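Local coordinates for protein ribosomal silencing factor RsfS (Chromobacterium violaceum, PDB 2ID1) that probably silences ribosomes by binding ribosomal protein uL14 of the large subunit, which would keep the 30S and 50S subunits apart and repress translation, at residues L25-T31 against L103-Q107; V48-A52 against H88-P92. All coordinates share one frame; numbering follows the deposited sequence.

In the fold
Both interactions reach the same four-stranded mixed sheet, and their centres lie about 20 Å apart. Interaction 1 lies near the surface: it joins the end of edge strand 22-26, with the turn that follows, to the loop after helix 100-103. Interaction 2 is buried, about 7 Å from the centre of the chain, where helix 45-61 packs on inner strand 85-90. Both halves of interaction 2 fall, in sequence, between the two halves of interaction 1. Strand 85-90 is common ground: V89 meets helix 45-61 on one face, and H88 and M90 touch I100 of helix 100-103. Helix 45-61 thus lies on one face of the sheet, while the loop after helix 100-103 packs against its edge.

Interaction 1: residues L25-T31 against L103-Q107; sequences LDTSKLT and LWGGQ
The carbonyl oxygen of T27 accepts two backbone bonds, from L30 N at 2.7 Å and from T31 N at 3.1 Å, and so curls 27-31 into a tight turn that sets T27, L30 and T31 around the indole of W104. D26 OD2 holds the start of this turn, taking bonds from S28 N, an Asx turn, and from S28 OG, and forming a salt bridge with R36. T27 sends its methyl CG2 obliquely over the rim of the ring, 3.6 Å from W104 CD2. A chi1 of 57° puts T27 OG1 between its backbone N and carbonyl carbon, where it bonds to the F34 carbonyl, while the methyl stays on the indole. L30 comes to the edge, its CB near the ring plane and 3.5 Å from W104 CZ3, and T31 crosses the same end of the ring at about a right angle. At the other end L25 adds its methyls: CD1 lies 3.7 Å from W104 CB, and CD2 4.2 Å from G106 CA. G105 takes the positive phi (57°) that glycine tolerates. With no hydrogen bond between the segments, mainly van der Waals packing on a wide aromatic ring holds the loop to the sheet edge here.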
ATOM      1  N   LEU A  25       4.399  -7.570  -4.099  1.00 47.03           N
ATOM      2  CA  LEU A  25       5.244  -7.771  -5.282  1.00 48.15           C
ATOM      3  C   LEU A  25       6.726  -7.723  -4.937  1.00 48.54           C
ATOM      4  O   LEU A  25       7.153  -6.945  -4.087  1.00 47.86           O
ATOM      5  CB  LEU A  25       4.950  -6.721  -6.354  1.00 47.47           C
ATOM      6  CG  LEU A  25       3.603  -6.844  -7.069  1.00 47.72           C
ATOM      7  CD1 LEU A  25       3.469  -5.713  -8.076  1.00 48.19           C
ATOM      8  CD2 LEU A  25       3.492  -8.195  -7.765  1.00 47.66           C
ATOM      9  N   ASP A  26       7.504  -8.554  -5.617  1.00 48.98           N
ATOM     10  CA  ASP A  26       8.938  -8.625  -5.394  1.00 49.43           C
ATOM     11  C   ASP A  26       9.689  -7.748  -6.388  1.00 49.29           C
ATOM     12  O   ASP A  26      10.105  -8.212  -7.443  1.00 50.28           O
ATOM     13  CB  ASP A  26       9.396 -10.069  -5.547  1.00 51.36           C
ATOM     14  CG  ASP A  26      10.816 -10.279  -5.085  1.00 53.37           C
ATOM     15  OD1 ASP A  26      11.324 -11.404  -5.273  1.00 54.85           O
ATOM     16  OD2 ASP A  26      11.420  -9.330  -4.533  1.00 54.18           O
ATOM     17  N   THR A  27       9.879  -6.483  -6.046  1.00 49.13           N
ATOM     18  CA  THR A  27      10.559  -5.558  -6.940  1.00 49.84           C
ATOM     19  C   THR A  27      12.068  -5.716  -6.934  1.00 50.56           C
ATOM     20  O   THR A  27      12.792  -4.966  -7.604  1.00 50.14           O
ATOM     21  CB  THR A  27      10.228  -4.126  -6.568  1.00 50.37           C
ATOM     22  OG1 THR A  27      10.590  -3.903  -5.203  1.00 52.16           O
ATOM     23  CG2 THR A  27       8.751  -3.871  -6.746  1.00 50.89           C
ATOM     24  N   SER A  28      12.531  -6.694  -6.163  1.00 51.48           N
ATOM     25  CA  SER A  28      13.958  -7.002  -6.013  1.00 51.70           C
ATOM     26  C   SER A  28      14.793  -6.831  -7.275  1.00 51.31           C
ATOM     27  O   SER A  28      15.772  -6.098  -7.276  1.00 51.71           O
ATOM     28  CB  SER A  28      14.115  -8.432  -5.502  1.00 51.66           C
ATOM     29  OG  SER A  28      13.422  -9.335  -6.348  1.00 51.20           O
ATOM     30  N   LYS A  29      14.409  -7.508  -8.348  1.00 51.27           N
ATOM     31  CA  LYS A  29      15.162  -7.415  -9.588  1.00 50.57           C
ATOM     32  C   LYS A  29      14.650  -6.335 -10.536  1.00 50.45           C
ATOM     33  O   LYS A  29      14.939  -6.378 -11.728  1.00 51.59           O
ATOM     34  CB  LYS A  29      15.157  -8.768 -10.290  1.00 49.80           C
ATOM     35  CG  LYS A  29      15.488  -9.888  -9.334  1.00 51.38           C
ATOM     36  CD  LYS A  29      15.488 -11.250  -9.980  1.00 51.85           C
ATOM     37  CE  LYS A  29      15.332 -12.310  -8.894  1.00 53.13           C
ATOM     38  NZ  LYS A  29      16.251 -12.074  -7.735  1.00 53.06           N
ATOM     39  N   LEU A  30      13.901  -5.362 -10.021  1.00 48.91           N
ATOM     40  CA  LEU A  30      13.393  -4.294 -10.878  1.00 47.15           C
ATOM     41  C   LEU A  30      13.944  -2.932 -10.505  1.00 47.00           C
ATOM     42  O   LEU A  30      14.002  -2.034 -11.338  1.00 46.05           O
ATOM     43  CB  LEU A  30      11.871  -4.259 -10.848  1.00 46.70           C
ATOM     44  CG  LEU A  30      11.165  -5.460 -11.479  1.00 44.56           C
ATOM     45  CD1 LEU A  30      11.625  -5.627 -12.912  1.00 42.27           C
ATOM     46  CD2 LEU A  30      11.461  -6.708 -10.665  1.00 44.66           C
ATOM     47  N   THR A  31      14.336  -2.777  -9.244  1.00 47.88           N
ATOM     48  CA  THR A  31      14.922  -1.526  -8.755  1.00 49.32           C
ATOM     49  C   THR A  31      15.690  -1.743  -7.475  1.00 49.25           C
ATOM     50  O   THR A  31      15.598  -2.792  -6.831  1.00 49.89           O
ATOM     51  CB  THR A  31      13.877  -0.430  -8.449  1.00 49.71           C
ATOM     52  OG1 THR A  31      12.649  -1.040  -8.027  1.00 53.08           O
ATOM     53  CG2 THR A  31      13.659   0.455  -9.662  1.00 50.23           C
ATOM     54  N   LEU A 103       3.227  -2.106 -13.483  1.00 37.95           N
ATOM     55  CA  LEU A 103       4.607  -1.687 -13.629  1.00 39.13           C
ATOM     56  C   LEU A 103       5.540  -2.759 -13.084  1.00 39.77           C
ATOM     57  O   LEU A 103       6.478  -3.202 -13.745  1.00 40.09           O
ATOM     58  CB  LEU A 103       4.817  -0.385 -12.867  1.00 38.57           C
ATOM     59  CG  LEU A 103       5.778   0.626 -13.463  1.00 37.63           C
ATOM     60  CD1 LEU A 103       5.772   1.869 -12.606  1.00 38.68           C
ATOM     61  CD2 LEU A 103       7.148   0.031 -13.548  1.00 37.87           C
ATOM     62  N   TRP A 104       5.274  -3.195 -11.868  1.00 40.06           N
ATOM     63  CA  TRP A 104       6.133  -4.194 -11.297  1.00 40.63           C
ATOM     64  C   TRP A 104       5.664  -5.599 -11.637  1.00 43.29           C
ATOM     65  O   TRP A 104       5.795  -6.517 -10.834  1.00 45.25           O
ATOM     66  CB  TRP A 104       6.215  -3.964  -9.795  1.00 37.09           C
ATOM     67  CG  TRP A 104       6.521  -2.534  -9.473  1.00 35.41           C
ATOM     68  CD1 TRP A 104       5.648  -1.589  -9.019  1.00 35.62           C
ATOM     69  CD2 TRP A 104       7.792  -1.879  -9.579  1.00 35.07           C
ATOM     70  NE1 TRP A 104       6.293  -0.386  -8.833  1.00 34.72           N
ATOM     71  CE2 TRP A 104       7.608  -0.535  -9.174  1.00 35.54           C
ATOM     72  CE3 TRP A 104       9.066  -2.293  -9.993  1.00 34.19           C
ATOM     73  CZ2 TRP A 104       8.660   0.391  -9.146  1.00 35.42           C
ATOM     74  CZ3 TRP A 104      10.111  -1.377  -9.969  1.00 33.12           C
ATOM     75  CH2 TRP A 104       9.899  -0.047  -9.553  1.00 35.08           C
ATOM     76  N   GLY A 105       5.125  -5.769 -12.843  1.00 45.73           N
ATOM     77  CA  GLY A 105       4.650  -7.081 -13.263  1.00 47.51           C
ATOM     78  C   GLY A 105       3.616  -7.651 -12.308  1.00 49.47           C
ATOM     79  O   GLY A 105       3.822  -8.698 -11.689  1.00 49.60           O
ATOM     80  N   GLY A 106       2.500  -6.944 -12.174  1.00 51.27           N
ATOM     81  CA  GLY A 106       1.430  -7.402 -11.310  1.00 53.63           C
ATOM     82  C   GLY A 106       0.116  -7.054 -11.976  1.00 55.37           C
ATOM     83  O   GLY A 106       0.038  -6.061 -12.704  1.00 56.00           O
ATOM     84  N   GLN A 107      -0.917  -7.861 -11.764  1.00 56.36           N
ATOM     85  CA  GLN A 107      -2.206  -7.546 -12.374  1.00 57.26           C
ATOM     86  C   GLN A 107      -3.075  -6.898 -11.312  1.00 56.35           C
ATOM     87  O   GLN A 107      -3.161  -7.392 -10.183  1.00 54.49           O
ATOM     88  CB  GLN A 107      -2.877  -8.817 -12.922  1.00 58.93           C
ATOM     89  CG  GLN A 107      -3.210  -9.849 -11.854  1.00 61.38           C
ATOM     90  CD  GLN A 107      -3.716 -11.162 -12.442  1.00 63.14           C
ATOM     91  OE1 GLN A 107      -4.279 -12.005 -11.726  1.00 62.96           O
ATOM     92  NE2 GLN A 107      -3.512 -11.346 -13.750  1.00 62.92           N
TER

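Interaction 2: residues V48-A52 against H88-P92; sequences VKALA and HVMLP
Helix segment 48-52 and strand segment 88-90 run almost antiparallel, with 165° between their directions and 7.9 Å between their axes at closest approach. V48 and V89 are the closest CA pair, 6.0 Å apart; V89 points at the helix, and the V48 side chain runs past it in the opposite direction. The helix follows strand 36-41 and runs back against the direction of strand 85-90, which lies parallel to 36-41, as expected of a helix packed on the sheet of an alpha-beta fold. A chi1 of -176° swings CG1 of V89 away from its own N and onto the helix, where it meets V48 CG1 at 3.5 Å and L51 CB at 3.6 Å. The other methyl, V89 CG2, lies 4.2 Å from A52 N, against the helix backbone. V48 sends its second methyl, CG2, the other way, 4.1 Å from L91 CD2, and the two side chains cross at about a right angle. L91 is the N-cap residue of helix 92-98, so this contact reaches past the strand end. M90, a selenomethionine, points away from the helix and touches V39 and I100. On the helix side V48 and A52 also touch V78 of strand 77-82. The carbonyl oxygen of V48 takes the helix bond from A52 N (2.9 Å), and V89 CG1 packs beside it. Branched and small apolar residues make this interface, with no hydrogen bond between the segments, so close fit and burial from water hold helix and sheet together.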
ATOM      1  N   VAL A  48      -8.928   4.112   4.049  1.00 32.37           N
ATOM      2  CA  VAL A  48      -7.617   4.224   3.480  1.00 31.38           C
ATOM      3  C   VAL A  48      -6.634   4.800   4.473  1.00 31.61           C
ATOM      4  O   VAL A  48      -5.536   4.282   4.637  1.00 31.38           O
ATOM      5  CB  VAL A  48      -7.646   5.116   2.271  1.00 32.28           C
ATOM      6  CG1 VAL A  48      -6.238   5.284   1.720  1.00 33.89           C
ATOM      7  CG2 VAL A  48      -8.560   4.503   1.233  1.00 34.16           C
ATOM      8  N   LYS A  49      -7.031   5.889   5.121  1.00 31.30           N
ATOM      9  CA  LYS A  49      -6.192   6.547   6.099  1.00 30.85           C
ATOM     10  C   LYS A  49      -5.979   5.671   7.322  1.00 30.66           C
ATOM     11  O   LYS A  49      -4.929   5.739   7.958  1.00 31.86           O
ATOM     12  CB  LYS A  49      -6.815   7.882   6.490  1.00 32.08           C
ATOM     13  CG  LYS A  49      -6.681   8.942   5.400  1.00 36.65           C
ATOM     14  CD  LYS A  49      -7.740  10.052   5.505  1.00 39.12           C
ATOM     15  CE  LYS A  49      -7.514  10.976   6.693  1.00 40.30           C
ATOM     16  NZ  LYS A  49      -8.643  11.942   6.758  1.00 42.70           N
ATOM     17  N   ALA A  50      -6.970   4.844   7.648  1.00 29.51           N
ATOM     18  CA  ALA A  50      -6.868   3.940   8.793  1.00 28.85           C
ATOM     19  C   ALA A  50      -5.882   2.821   8.463  1.00 28.04           C
ATOM     20  O   ALA A  50      -5.085   2.414   9.300  1.00 26.87           O
ATOM     21  CB  ALA A  50      -8.237   3.353   9.124  1.00 29.52           C
ATOM     22  N   LEU A  51      -5.954   2.323   7.235  1.00 28.65           N
ATOM     23  CA  LEU A  51      -5.053   1.274   6.789  1.00 29.66           C
ATOM     24  C   LEU A  51      -3.636   1.860   6.807  1.00 30.34           C
ATOM     25  O   LEU A  51      -2.698   1.218   7.285  1.00 31.32           O
ATOM     26  CB  LEU A  51      -5.431   0.808   5.372  1.00 29.70           C
ATOM     27  CG  LEU A  51      -6.753   0.041   5.179  1.00 29.33           C
ATOM     28  CD1 LEU A  51      -7.165   0.085   3.722  1.00 27.61           C
ATOM     29  CD2 LEU A  51      -6.606  -1.400   5.660  1.00 27.65           C
ATOM     30  N   ALA A  52      -3.490   3.086   6.302  1.00 29.56           N
ATOM     31  CA  ALA A  52      -2.201   3.759   6.282  1.00 28.26           C
ATOM     32  C   ALA A  52      -1.704   3.939   7.714  1.00 29.84           C
ATOM     33  O   ALA A  52      -0.540   3.692   8.001  1.00 31.03           O
ATOM     34  CB  ALA A  52      -2.320   5.100   5.608  1.00 24.77           C
ATOM     35  N   HIS A  88       1.433   0.684  -0.306  1.00 30.39           N
ATOM     36  CA  HIS A  88       0.537   1.565  -1.039  1.00 28.30           C
ATOM     37  C   HIS A  88      -0.903   1.244  -0.668  1.00 28.66           C
ATOM     38  O   HIS A  88      -1.373   0.123  -0.882  1.00 28.91           O
ATOM     39  CB  HIS A  88       0.675   1.387  -2.541  1.00 25.43           C
ATOM     40  CG  HIS A  88       1.856   2.081  -3.129  1.00 26.57           C
ATOM     41  ND1 HIS A  88       3.126   1.556  -3.082  1.00 26.47           N
ATOM     42  CD2 HIS A  88       1.959   3.262  -3.782  1.00 27.63           C
ATOM     43  CE1 HIS A  88       3.963   2.383  -3.684  1.00 27.45           C
ATOM     44  NE2 HIS A  88       3.279   3.426  -4.117  1.00 26.61           N
ATOM     45  N   VAL A  89      -1.598   2.229  -0.102  1.00 28.33           N
ATOM     46  CA  VAL A  89      -2.999   2.077   0.268  1.00 28.02           C
ATOM     47  C   VAL A  89      -3.726   3.081  -0.608  1.00 29.39           C
ATOM     48  O   VAL A  89      -3.429   4.274  -0.558  1.00 29.38           O
ATOM     49  CB  VAL A  89      -3.220   2.417   1.731  1.00 26.36           C
ATOM     50  CG1 VAL A  89      -4.656   2.157   2.106  1.00 24.87           C
ATOM     51  CG2 VAL A  89      -2.286   1.600   2.589  1.00 25.97           C
HETATM   52  N   MSE A  90      -4.658   2.604  -1.428  1.00 31.11           N
HETATM   53  CA  MSE A  90      -5.370   3.510  -2.318  1.00 32.87           C
HETATM   54  C   MSE A  90      -6.822   3.128  -2.604  1.00 32.22           C
HETATM   55  O   MSE A  90      -7.215   1.975  -2.449  1.00 33.85           O
HETATM   56  CB  MSE A  90      -4.579   3.642  -3.611  1.00 35.23           C
HETATM   57  CG  MSE A  90      -3.995   2.331  -4.123  1.00 41.90           C
HETATM   58 SE   MSE A  90      -2.729   2.550  -5.627  1.00 51.92          SE
HETATM   59  CE  MSE A  90      -1.354   1.312  -5.027  1.00 50.51           C
ATOM     60  N   LEU A  91      -7.630   4.115  -2.985  1.00 29.31           N
ATOM     61  CA  LEU A  91      -9.036   3.873  -3.309  1.00 27.27           C
ATOM     62  C   LEU A  91      -9.140   3.023  -4.562  1.00 27.53           C
ATOM     63  O   LEU A  91      -8.326   3.151  -5.477  1.00 28.16           O
ATOM     64  CB  LEU A  91      -9.742   5.182  -3.567  1.00 25.97           C
ATOM     65  CG  LEU A  91     -10.038   6.031  -2.346  1.00 24.96           C
ATOM     66  CD1 LEU A  91     -10.228   7.468  -2.772  1.00 24.96           C
ATOM     67  CD2 LEU A  91     -11.269   5.496  -1.656  1.00 22.51           C
ATOM     68  N   PRO A  92     -10.177   2.181  -4.646  1.00 27.54           N
ATOM     69  CA  PRO A  92     -10.388   1.296  -5.800  1.00 28.36           C
ATOM     70  C   PRO A  92     -10.247   1.994  -7.158  1.00 29.38           C
ATOM     71  O   PRO A  92      -9.517   1.514  -8.041  1.00 28.39           O
ATOM     72  CB  PRO A  92     -11.795   0.750  -5.563  1.00 27.28           C
ATOM     73  CG  PRO A  92     -12.461   1.857  -4.797  1.00 26.67           C
ATOM     74  CD  PRO A  92     -11.394   2.256  -3.822  1.00 27.32           C
TER